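Local coordinates for selenium-binding protein (Sulfolobus tokodaii, PDB 2ECE) that is of unknown function but belongs to the selenium-binding protein family, may bind selenium, and folds as a beta propeller, at residues F44-D49 and S58-K63; D224-R229 and N250-E255. One frame throughout, in Å; residues are numbered along the deposited sequence.

Two levels of beta-propeller construction are exemplified here: contact 1 lies within one blade, whereas contact 2 joins two successive blades. Along the chain, contact 1 closes before contact 2 opens, and they share no sheet. Contact 1 pairs strands 44-49 and 60-65 of the sheet in which strand 443-449, from the C-terminal end, lies beside 27-33, so that one blade unites both ends of the chain and closes the ring. Contact 2 sets the loop leading into strand 229-234 against strand 250-258, the first of the following sheet. Their centres are 34 Å apart, on opposite sides of the chain's centre, and their nearest atoms are about 16 Å apart.

Contact 1: F44-D49 and S58-K63; sequences FIAVVD and SKIVHK
The aliphatic chain of Lys63 passes obliquely across the ring of Phe44, from CB to its tip. Lys63 CB starts 4.1 Å from Phe44 CD1. With CG beside its own backbone N (chi1 -70°) and the chain extended beyond, the later carbons follow the CD1-CE1-CZ side of the ring. Lys63 CG lies 3.9 Å from Phe44 CD1. Its CD then passes 3.8 Å from Phe44 CE1, CE keeps to that carbon and CZ, and the ammonium NZ ends 4.1 Å from Phe44 CZ.

The two residues belong to an antiparallel hairpin, the outer half of a four-stranded propeller blade, interrupted by a beta bulge in which Val47 faces both Val61 and His62. Val47 N donates to His62 O (2.8 Å), while Val61 N reaches Val47 O at 2.8 Å. The bulge brings Val61 CG2 to 3.7 Å from Val47 CG1, the two side chains crossing at about a right angle, and Val47 CG2 sits at the edge of the His62 imidazole. Towards the turn, Ser58 N bonds to Asp49 O (2.8 Å); the Asp49 carboxylate accepts bonds from Ser54, Thr56 and the backbone of Asn51, and pairs with Arg118.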
loop_
_atom_site.group_PDB
_atom_site.type_symbol
_atom_site.label_atom_id
_atom_site.label_comp_id
_atom_site.label_asym_id
_atom_site.label_seq_id
_atom_site.Cartn_x
_atom_site.Cartn_y
_atom_site.Cartn_z
ATOM N N PHE A 44 3.186 3.682 16.175
ATOM C CA PHE A 44 1.827 3.994 16.602
ATOM C C PHE A 44 0.902 4.301 15.437
ATOM O O PHE A 44 1.346 4.553 14.318
ATOM C CB PHE A 44 1.843 5.214 17.536
ATOM C CG PHE A 44 2.412 6.461 16.895
ATOM C CD1 PHE A 44 1.570 7.422 16.329
ATOM C CD2 PHE A 44 3.792 6.672 16.855
ATOM C CE1 PHE A 44 2.092 8.578 15.738
ATOM C CE2 PHE A 44 4.325 7.820 16.267
ATOM C CZ PHE A 44 3.469 8.782 15.705
ATOM N N ILE A 45 -0.395 4.278 15.720
ATOM C CA ILE A 45 -1.406 4.606 14.724
ATOM C C ILE A 45 -1.864 6.006 15.094
ATOM O O ILE A 45 -2.291 6.251 16.225
ATOM C CB ILE A 45 -2.627 3.662 14.790
ATOM C CG1 ILE A 45 -2.271 2.295 14.197
ATOM C CG2 ILE A 45 -3.808 4.290 14.030
ATOM C CD1 ILE A 45 -2.086 2.306 12.685
ATOM N N ALA A 46 -1.757 6.932 14.152
ATOM C CA ALA A 46 -2.177 8.296 14.426
ATOM C C ALA A 46 -3.581 8.512 13.900
ATOM O O ALA A 46 -3.932 8.013 12.828
ATOM C CB ALA A 46 -1.219 9.275 13.773
ATOM N N VAL A 47 -4.386 9.241 14.667
ATOM C CA VAL A 47 -5.748 9.548 14.260
ATOM C C VAL A 47 -5.754 11.011 13.840
ATOM O O VAL A 47 -5.574 11.900 14.670
ATOM C CB VAL A 47 -6.750 9.346 15.415
ATOM C CG1 VAL A 47 -8.160 9.636 14.929
ATOM C CG2 VAL A 47 -6.657 7.918 15.943
ATOM N N VAL A 48 -5.948 11.253 12.548
ATOM C CA VAL A 48 -5.961 12.603 12.003
ATOM C C VAL A 48 -7.367 13.068 11.630
ATOM O O VAL A 48 -8.095 12.368 10.909
ATOM C CB VAL A 48 -5.058 12.701 10.752
ATOM C CG1 VAL A 48 -5.125 14.100 10.165
ATOM C CG2 VAL A 48 -3.619 12.361 11.123
ATOM N N ASP A 49 -7.738 14.245 12.140
ATOM C CA ASP A 49 -9.044 14.837 11.862
ATOM C C ASP A 49 -8.915 15.396 10.462
ATOM O O ASP A 49 -8.104 16.289 10.188
ATOM C CB ASP A 49 -9.378 15.974 12.835
ATOM C CG ASP A 49 -10.835 16.409 12.740
ATOM O OD1 ASP A 49 -11.392 16.395 11.617
ATOM O OD2 ASP A 49 -11.420 16.764 13.789
ATOM N N SER A 58 -7.067 18.837 10.356
ATOM C CA SER A 58 -5.641 18.718 10.045
ATOM C C SER A 58 -4.756 18.561 11.281
ATOM O O SER A 58 -3.576 18.931 11.267
ATOM C CB SER A 58 -5.174 19.931 9.233
ATOM O OG SER A 58 -3.873 19.720 8.706
ATOM N N LYS A 59 -5.327 18.006 12.345
ATOM C CA LYS A 59 -4.601 17.789 13.590
ATOM C C LYS A 59 -4.605 16.322 13.986
ATOM O O LYS A 59 -5.552 15.599 13.689
ATOM C CB LYS A 59 -5.253 18.550 14.738
ATOM C CG LYS A 59 -4.903 20.011 14.896
ATOM C CD LYS A 59 -5.555 20.491 16.184
ATOM C CE LYS A 59 -5.095 21.862 16.627
ATOM N NZ LYS A 59 -5.831 22.238 17.864
ATOM N N ILE A 60 -3.548 15.888 14.667
ATOM C CA ILE A 60 -3.497 14.520 15.163
ATOM C C ILE A 60 -4.282 14.654 16.458
ATOM O O ILE A 60 -3.865 15.375 17.365
ATOM C CB ILE A 60 -2.069 14.087 15.504
ATOM C CG1 ILE A 60 -1.226 14.015 14.231
ATOM C CG2 ILE A 60 -2.102 12.750 16.224
ATOM C CD1 ILE A 60 0.268 13.908 14.489
ATOM N N VAL A 61 -5.421 13.984 16.555
ATOM C CA VAL A 61 -6.231 14.106 17.754
ATOM C C VAL A 61 -6.015 12.979 18.752
ATOM O O VAL A 61 -6.490 13.050 19.886
ATOM C CB VAL A 61 -7.716 14.205 17.384
ATOM C CG1 VAL A 61 -7.943 15.442 16.529
ATOM C CG2 VAL A 61 -8.147 12.959 16.634
ATOM N N HIS A 62 -5.284 11.949 18.333
ATOM C CA HIS A 62 -4.999 10.811 19.200
ATOM C C HIS A 62 -3.930 9.922 18.575
ATOM O O HIS A 62 -3.790 9.856 17.354
ATOM C CB HIS A 62 -6.267 9.983 19.440
ATOM C CG HIS A 62 -6.098 8.887 20.451
ATOM N ND1 HIS A 62 -5.923 9.134 21.795
ATOM C CD2 HIS A 62 -6.069 7.538 20.311
ATOM C CE1 HIS A 62 -5.794 7.988 22.440
ATOM N NE2 HIS A 62 -5.880 7.005 21.563
ATOM N N LYS A 63 -3.177 9.247 19.434
ATOM C CA LYS A 63 -2.130 8.340 18.998
ATOM C C LYS A 63 -2.317 7.026 19.734
ATOM O O LYS A 63 -2.357 6.988 20.963
ATOM C CB LYS A 63 -0.741 8.912 19.311
ATOM C CG LYS A 63 -0.338 10.121 18.472
ATOM C CD LYS A 63 1.092 10.551 18.799
ATOM C CE LYS A 63 1.556 11.697 17.913
ATOM N NZ LYS A 63 2.996 12.016 18.131
#

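Contact 2: D224-R229 and N250-E255; sequences DRYGNR and NRMALE
Met252 and Tyr226 run side by side, pointing the same way, in the most hydrophobic part of this contact. Although the first bond of the Met252 side chain leaves the opposing segment, the extended chain beyond CG carries the thioether back alongside the phenol: Met252 CG packs 3.7 Å from Tyr226 CD1, and the methyl CE lies over one ring face, 4.0 Å from Tyr226 CE1. The sulfur stands obliquely to the ring, 44° off its normal, in a Met-aromatic contact.

At the backbone, Met252 N donates to Gly227 O at 2.8 Å, a hydrogen bond that ties the two segments together. Close by, Asn228 CB is packed tightly against Asn250 O, at 3.1 Å. Arg251 bends at chi2 (-64°), which lays its CD against Tyr226 O (3.4 Å). Its guanidinium is gripped by main-chain carbonyls: NH1 bonds to Asn250 O (2.8 Å), which lies close to the guanidinium plane, and to Glu248 O, while NH2 reaches Lys223 O near the end of helix 222-225. Three carbonyls so placed should restrict the rotation of the guanidinium and may partly balance its charge.

The Ala253 and Arg229 end is looser. Within the two segments, Ala253 CB meets backbone atoms of the loop, Asn228 CA at 4.1 Å and Arg229 O at 3.9 Å, and this carbonyl oxygen is buried without a polar partner. The Arg229 side chain turns away, partly exposed, to a salt bridge with Asp186.

As a joint between blades, the loop after helix 222-225 packs on the first strand of the next sheet, 250-258, before entering strand 229-234. Trp207 meets the Tyr226 ring at about 65°, helix 210-213 adds Thr212 and Ile213, and strand 266-274 flanks 250-258 through backbone bonds of Arg251 with Val273 and Met252 with Val272.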
loop_
_atom_site.group_PDB
_atom_site.type_symbol
_atom_site.label_atom_id
_atom_site.label_comp_id
_atom_site.label_asym_id
_atom_site.label_seq_id
_atom_site.Cartn_x
_atom_site.Cartn_y
_atom_site.Cartn_z
ATOM N N ASP A 224 19.604 -11.220 -8.773
ATOM C CA ASP A 224 19.186 -12.542 -8.321
ATOM C C ASP A 224 18.279 -12.624 -7.097
ATOM O O ASP A 224 17.718 -13.681 -6.834
ATOM C CB ASP A 224 20.412 -13.423 -8.056
ATOM C CG ASP A 224 21.401 -13.402 -9.196
ATOM O OD1 ASP A 224 20.966 -13.519 -10.362
ATOM O OD2 ASP A 224 22.615 -13.272 -8.922
ATOM N N ARG A 225 18.116 -11.535 -6.354
ATOM C CA ARG A 225 17.292 -11.612 -5.152
ATOM C C ARG A 225 15.958 -10.870 -5.146
ATOM O O ARG A 225 15.186 -11.002 -4.197
ATOM C CB ARG A 225 18.123 -11.192 -3.939
ATOM C CG ARG A 225 19.464 -11.907 -3.887
ATOM C CD ARG A 225 20.166 -11.746 -2.554
ATOM N NE ARG A 225 21.528 -12.269 -2.622
ATOM C CZ ARG A 225 22.286 -12.526 -1.562
ATOM N NH1 ARG A 225 21.816 -12.309 -0.340
ATOM N NH2 ARG A 225 23.516 -12.998 -1.727
ATOM N N TYR A 226 15.677 -10.096 -6.190
ATOM C CA TYR A 226 14.411 -9.375 -6.256
ATOM C C TYR A 226 13.551 -9.959 -7.372
ATOM O O TYR A 226 14.071 -10.438 -8.380
ATOM C CB TYR A 226 14.675 -7.880 -6.460
ATOM C CG TYR A 226 15.152 -7.189 -5.196
ATOM C CD1 TYR A 226 14.248 -6.547 -4.347
ATOM C CD2 TYR A 226 16.497 -7.220 -4.822
ATOM C CE1 TYR A 226 14.666 -5.954 -3.155
ATOM C CE2 TYR A 226 16.928 -6.630 -3.630
ATOM C CZ TYR A 226 16.005 -6.001 -2.801
ATOM O OH TYR A 226 16.417 -5.429 -1.620
ATOM N N GLY A 227 12.234 -9.929 -7.197
ATOM C CA GLY A 227 11.363 -10.514 -8.200
ATOM C C GLY A 227 10.760 -9.575 -9.223
ATOM O O GLY A 227 10.872 -8.355 -9.109
ATOM N N ASN A 228 10.115 -10.156 -10.230
ATOM C CA ASN A 228 9.475 -9.375 -11.276
ATOM C C ASN A 228 8.291 -10.107 -11.893
ATOM O O ASN A 228 7.943 -9.870 -13.051
ATOM C CB ASN A 228 10.489 -9.008 -12.369
ATOM C CG ASN A 228 11.093 -10.222 -13.048
ATOM O OD1 ASN A 228 11.845 -10.085 -14.017
ATOM N ND2 ASN A 228 10.776 -11.412 -12.547
ATOM N N ARG A 229 7.658 -10.982 -11.110
ATOM C CA ARG A 229 6.520 -11.754 -11.590
ATOM C C ARG A 229 5.223 -11.451 -10.845
ATOM O O ARG A 229 5.241 -11.063 -9.676
ATOM C CB ARG A 229 6.797 -13.252 -11.430
ATOM C CG ARG A 229 8.163 -13.709 -11.896
ATOM C CD ARG A 229 8.546 -15.013 -11.197
ATOM N NE ARG A 229 7.824 -16.174 -11.700
ATOM C CZ ARG A 229 7.755 -17.340 -11.066
ATOM N NH1 ARG A 229 8.359 -17.500 -9.895
ATOM N NH2 ARG A 229 7.093 -18.352 -11.607
ATOM N N ASN A 250 13.261 -5.793 -15.332
ATOM C CA ASN A 250 12.681 -5.029 -14.225
ATOM C C ASN A 250 12.735 -5.771 -12.896
ATOM O O ASN A 250 12.755 -7.000 -12.859
ATOM C CB ASN A 250 11.228 -4.652 -14.534
ATOM C CG ASN A 250 11.099 -3.807 -15.788
ATOM O OD1 ASN A 250 11.798 -2.807 -15.949
ATOM N ND2 ASN A 250 10.192 -4.200 -16.679
ATOM N N ARG A 251 12.758 -5.014 -11.804
ATOM C CA ARG A 251 12.796 -5.596 -10.470
ATOM C C ARG A 251 11.853 -4.880 -9.495
ATOM O O ARG A 251 11.640 -3.671 -9.574
ATOM C CB ARG A 251 14.228 -5.572 -9.922
ATOM C CG ARG A 251 15.195 -6.488 -10.668
ATOM C CD ARG A 251 14.799 -7.950 -10.519
ATOM N NE ARG A 251 15.774 -8.858 -11.121
ATOM C CZ ARG A 251 15.874 -9.106 -12.425
ATOM N NH1 ARG A 251 15.050 -8.516 -13.282
ATOM N NH2 ARG A 251 16.804 -9.948 -12.873
ATOM N N MET A 252 11.315 -5.662 -8.569
ATOM C CA MET A 252 10.388 -5.203 -7.556
ATOM C C MET A 252 8.988 -5.006 -8.154
ATOM O O MET A 252 8.601 -3.894 -8.526
ATOM C CB MET A 252 10.887 -3.895 -6.938
ATOM C CG MET A 252 12.249 -4.008 -6.242
ATOM S SD MET A 252 12.719 -2.543 -5.301
ATOM C CE MET A 252 14.536 -2.610 -5.391
ATOM N N ALA A 253 8.193 -6.074 -8.102
ATOM C CA ALA A 253 6.821 -6.057 -8.590
ATOM C C ALA A 253 6.047 -5.806 -7.288
ATOM O O ALA A 253 5.779 -6.768 -6.554
ATOM C CB ALA A 253 6.463 -7.423 -9.195
ATOM N N LEU A 254 5.661 -4.561 -7.010
ATOM C CA LEU A 254 5.009 -4.236 -5.772
ATOM C C LEU A 254 3.453 -4.304 -5.795
ATOM O O LEU A 254 2.865 -5.374 -5.586
ATOM C CB LEU A 254 5.555 -2.811 -5.280
ATOM C CG LEU A 254 7.092 -2.899 -5.056
ATOM C CD1 LEU A 254 7.466 -1.697 -4.234
ATOM C CD2 LEU A 254 7.550 -4.179 -4.324
ATOM N N GLU A 255 2.872 -3.089 -5.655
ATOM C CA GLU A 255 1.439 -2.862 -5.494
ATOM C C GLU A 255 0.486 -3.289 -6.566
ATOM O O GLU A 255 0.585 -2.855 -7.730
ATOM C CB GLU A 255 1.177 -1.368 -5.154
ATOM C CG GLU A 255 1.906 -0.801 -3.930
ATOM C CD GLU A 255 1.477 -1.419 -2.604
ATOM O OE1 GLU A 255 0.297 -1.794 -2.471
ATOM O OE2 GLU A 255 2.317 -1.510 -1.681
#